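Local coordinates for interferon alpha/beta receptor 1 (Mus musculus, PDB 3WCY), which pairs with IFNAR2 to form the receptor for type I interferons, whose binding switches on JAK-STAT signalling, at residues 71-77 / 89-95. Sequence-based numbering, arbitrary orientation.
Sequences IKTQFRV and NEVDPFI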
ATOM      1  N   ILE A  71      21.946  13.618  -7.292  1.00104.58           N
ATOM      2  CA  ILE A  71      22.628  14.621  -8.118  1.00106.58           C
ATOM      3  C   ILE A  71      23.960  14.073  -8.689  1.00115.99           C
ATOM      4  O   ILE A  71      24.285  12.906  -8.448  1.00116.65           O
ATOM      5  CB  ILE A  71      22.770  15.981  -7.363  1.00109.38           C
ATOM      6  CG1 ILE A  71      23.742  15.897  -6.165  1.00109.84           C
ATOM      7  CG2 ILE A  71      21.396  16.530  -6.952  1.00108.07           C
ATOM      8  CD1 ILE A  71      24.223  17.247  -5.615  1.00115.97           C
ATOM      9  N   LYS A  72      24.720  14.900  -9.444  1.00115.37           N
ATOM     10  CA  LYS A  72      26.011  14.500 -10.016  1.00117.58           C
ATOM     11  C   LYS A  72      27.100  14.600  -8.941  1.00123.63           C
ATOM     12  O   LYS A  72      27.287  15.665  -8.346  1.00123.61           O
ATOM     13  CB  LYS A  72      26.373  15.353 -11.245  1.00121.99           C
ATOM     14  CG  LYS A  72      25.359  15.288 -12.390  1.00138.56           C
ATOM     15  CD  LYS A  72      24.455  16.534 -12.459  1.00149.61           C
ATOM     16  CE  LYS A  72      24.995  17.642 -13.345  1.00164.00           C
ATOM     17  NZ  LYS A  72      26.079  18.423 -12.686  1.00173.95           N
ATOM     18  N   THR A  73      27.797  13.478  -8.681  1.00121.51           N
ATOM     19  CA  THR A  73      28.847  13.368  -7.658  1.00122.49           C
ATOM     20  C   THR A  73      30.139  12.752  -8.244  1.00128.63           C
ATOM     21  O   THR A  73      30.065  11.957  -9.185  1.00128.26           O
ATOM     22  CB  THR A  73      28.289  12.592  -6.433  1.00130.07           C
ATOM     23  OG1 THR A  73      26.996  13.109  -6.080  1.00126.84           O
ATOM     24  CG2 THR A  73      29.219  12.631  -5.211  1.00128.85           C
ATOM     25  N   GLN A  74      31.316  13.127  -7.680  1.00127.23           N
ATOM     26  CA  GLN A  74      32.640  12.647  -8.098  1.00129.48           C
ATOM     27  C   GLN A  74      33.593  12.438  -6.910  1.00134.23           C
ATOM     28  O   GLN A  74      33.348  12.962  -5.821  1.00132.81           O
ATOM     29  CB  GLN A  74      33.260  13.620  -9.112  1.00133.35           C
ATOM     30  CG  GLN A  74      33.957  12.935 -10.283  1.00147.00           C
ATOM     31  CD  GLN A  74      34.301  13.907 -11.386  1.00163.05           C
ATOM     32  OE1 GLN A  74      33.443  14.625 -11.917  1.00155.09           O
ATOM     33  NE2 GLN A  74      35.563  13.928 -11.777  1.00158.45           N
ATOM     34  N   PHE A  75      34.684  11.673  -7.129  1.00132.92           N
ATOM     35  CA  PHE A  75      35.696  11.379  -6.110  1.00133.64           C
ATOM     36  C   PHE A  75      37.120  11.665  -6.604  1.00140.18           C
ATOM     37  O   PHE A  75      37.430  11.405  -7.769  1.00141.01           O
ATOM     38  CB  PHE A  75      35.615   9.905  -5.657  1.00134.39           C
ATOM     39  CG  PHE A  75      34.262   9.345  -5.276  1.00133.13           C
ATOM     40  CD1 PHE A  75      33.555   9.859  -4.196  1.00134.70           C
ATOM     41  CD2 PHE A  75      33.745   8.233  -5.931  1.00134.46           C
ATOM     42  CE1 PHE A  75      32.326   9.311  -3.817  1.00133.17           C
ATOM     43  CE2 PHE A  75      32.515   7.687  -5.553  1.00134.90           C
ATOM     44  CZ  PHE A  75      31.814   8.228  -4.500  1.00131.44           C
ATOM     45  N   ARG A  76      37.991  12.158  -5.695  1.00137.58           N
ATOM     46  CA  ARG A  76      39.412  12.440  -5.946  1.00140.18           C
ATOM     47  C   ARG A  76      40.228  11.896  -4.784  1.00145.02           C
ATOM     48  O   ARG A  76      40.037  12.321  -3.641  1.00144.26           O
ATOM     49  CB  ARG A  76      39.689  13.943  -6.136  1.00140.62           C
ATOM     50  CG  ARG A  76      39.515  14.439  -7.574  1.00147.48           C
ATOM     51  CD  ARG A  76      39.557  15.958  -7.698  1.00150.99           C
ATOM     52  NE  ARG A  76      38.631  16.623  -6.771  1.00151.96           N
ATOM     53  CZ  ARG A  76      37.343  16.868  -7.012  1.00148.07           C
ATOM     54  NH1 ARG A  76      36.798  16.524  -8.173  1.00128.77           N
ATOM     55  NH2 ARG A  76      36.596  17.472  -6.097  1.00120.45           N
ATOM     56  N   VAL A  77      41.105  10.919  -5.076  1.00142.38           N
ATOM     57  CA  VAL A  77      41.961  10.249  -4.097  1.00142.13           C
ATOM     58  C   VAL A  77      43.415  10.422  -4.524  1.00148.44           C
ATOM     59  O   VAL A  77      43.734  10.208  -5.696  1.00149.71           O
ATOM     60  CB  VAL A  77      41.595   8.743  -3.928  1.00144.40           C
ATOM     61  CG1 VAL A  77      42.360   8.111  -2.766  1.00144.55           C
ATOM     62  CG2 VAL A  77      40.090   8.538  -3.744  1.00141.04           C
ATOM     63  N   ASN A  89      43.266   9.884  -9.005  1.00172.90           N
ATOM     64  CA  ASN A  89      41.853   9.533  -9.147  1.00173.10           C
ATOM     65  C   ASN A  89      40.974  10.732  -9.507  1.00177.43           C
ATOM     66  O   ASN A  89      41.088  11.794  -8.897  1.00177.50           O
ATOM     67  CB  ASN A  89      41.341   8.835  -7.877  1.00170.14           C
ATOM     68  CG  ASN A  89      39.935   8.285  -7.976  1.00191.08           C
ATOM     69  OD1 ASN A  89      39.687   7.240  -8.585  1.00183.86           O
ATOM     70  ND2 ASN A  89      38.984   8.963  -7.349  1.00182.31           N
ATOM     71  N   GLU A  90      40.138  10.492 -10.520  1.00173.16           N
ATOM     72  CA  GLU A  90      39.228  11.444 -11.145  1.00172.14           C
ATOM     73  C   GLU A  90      38.541  10.688 -12.293  1.00174.45           C
ATOM     74  O   GLU A  90      39.002  10.711 -13.433  1.00171.84           O
ATOM     75  CB  GLU A  90      39.990  12.653 -11.682  1.00174.97           C
ATOM     76  CG  GLU A  90      39.157  13.571 -12.563  1.00180.50           C
ATOM     77  CD  GLU A  90      38.925  14.930 -11.932  1.00189.99           C
ATOM     78  OE1 GLU A  90      37.925  15.589 -12.288  1.00181.38           O
ATOM     79  OE2 GLU A  90      39.741  15.340 -11.080  1.00188.20           O
ATOM     80  N   VAL A  91      37.444  10.010 -11.963  1.00172.42           N
ATOM     81  CA  VAL A  91      36.790   9.030 -12.809  1.00170.40           C
ATOM     82  C   VAL A  91      35.636   9.670 -13.549  1.00171.69           C
ATOM     83  O   VAL A  91      35.585  10.890 -13.708  1.00171.59           O
ATOM     84  CB  VAL A  91      36.263   7.837 -11.989  1.00172.62           C
ATOM     85  CG1 VAL A  91      35.050   8.251 -11.170  1.00169.47           C
ATOM     86  CG2 VAL A  91      35.924   6.673 -12.907  1.00172.49           C
ATOM     87  N   ASP A  92      34.707   8.841 -13.999  1.00165.96           N
ATOM     88  CA  ASP A  92      33.534   9.353 -14.710  1.00163.97           C
ATOM     89  C   ASP A  92      32.468   9.842 -13.704  1.00162.43           C
ATOM     90  O   ASP A  92      32.089   9.064 -12.821  1.00159.89           O
ATOM     91  CB  ASP A  92      32.958   8.260 -15.637  1.00165.92           C
ATOM     92  CG  ASP A  92      31.822   8.707 -16.540  1.00178.39           C
ATOM     93  OD1 ASP A  92      30.674   8.806 -16.049  1.00176.69           O
ATOM     94  OD2 ASP A  92      32.067   8.894 -17.752  1.00187.39           O
ATOM     95  N   PRO A  93      31.976  11.108 -13.809  1.00157.22           N
ATOM     96  CA  PRO A  93      30.934  11.576 -12.871  1.00153.78           C
ATOM     97  C   PRO A  93      29.630  10.786 -13.012  1.00152.75           C
ATOM     98  O   PRO A  93      29.175  10.540 -14.134  1.00152.55           O
ATOM     99  CB  PRO A  93      30.757  13.056 -13.233  1.00156.42           C
ATOM    100  CG  PRO A  93      31.233  13.170 -14.631  1.00163.43           C
ATOM    101  CD  PRO A  93      32.327  12.156 -14.790  1.00160.72           C
ATOM    102  N   PHE A  94      29.049  10.362 -11.871  1.00145.03           N
ATOM    103  CA  PHE A  94      27.835   9.540 -11.850  1.00141.52           C
ATOM    104  C   PHE A  94      26.834   9.886 -10.731  1.00139.15           C
ATOM    105  O   PHE A  94      27.191  10.542  -9.750  1.00138.18           O
ATOM    106  CB  PHE A  94      28.223   8.044 -11.775  1.00143.51           C
ATOM    107  CG  PHE A  94      28.804   7.599 -10.451  1.00144.60           C
ATOM    108  CD1 PHE A  94      28.008   6.975  -9.499  1.00145.64           C
ATOM    109  CD2 PHE A  94      30.149   7.797 -10.159  1.00148.76           C
ATOM    110  CE1 PHE A  94      28.541   6.577  -8.270  1.00146.30           C
ATOM    111  CE2 PHE A  94      30.681   7.397  -8.930  1.00151.35           C
ATOM    112  CZ  PHE A  94      29.873   6.788  -7.995  1.00147.27           C
ATOM    113  N   ILE A  95      25.588   9.395 -10.878  1.00131.37           N
ATOM    114  CA  ILE A  95      24.531   9.534  -9.878  1.00127.91           C
ATOM    115  C   ILE A  95      24.602   8.252  -9.014  1.00128.51           C
ATOM    116  O   ILE A  95      24.373   7.162  -9.549  1.00128.28           O
ATOM    117  CB  ILE A  95      23.128   9.756 -10.517  1.00129.69           C
ATOM    118  CG1 ILE A  95      23.091  11.020 -11.398  1.00130.94           C
ATOM    119  CG2 ILE A  95      22.033   9.809  -9.451  1.00128.20           C
ATOM    120  CD1 ILE A  95      23.017  10.726 -12.883  1.00138.93           C
TER
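Q74, N89 and F94 bury the most surface where 71-77 and 89-95 meet, a worked example of two extended segments of the first fibronectin type III domain, running antiparallel, joined by few backbone bonds and many side-chain contacts. The amide of Q74 reaches over to the other segment: OE1 lies 3.4 Å from CB of P93, while NE2 stands 2.9 Å from OE1 of E90, the amide and carboxylate planes almost perpendicular at 85°. Replacing Q74 with an alanine would probably leave E90 and P93 without the amide that lies against both, opening a gap beside them. CB of N89 lies against V77, and with CG anti to the backbone N (chi1 -173°) the side chain carries ND2 to 2.9 Å from O of F75, at an angle too poor for a hydrogen bond. T73 and F94 form an antiparallel hydrogen-bonded pair, a single bridge, with N of F94 to O of T73 at 3.3 Å and N of T73 to O of F94 at 3.2 Å. The F94 ring meets that of F75 obliquely, CZ of F94 3.7 Å from CE2 of F75. Both phenylalanines touch V11, N89 touches I9, and 89-95 runs directly into helix 96-99, where T73 packs on P96 and F94 on T99.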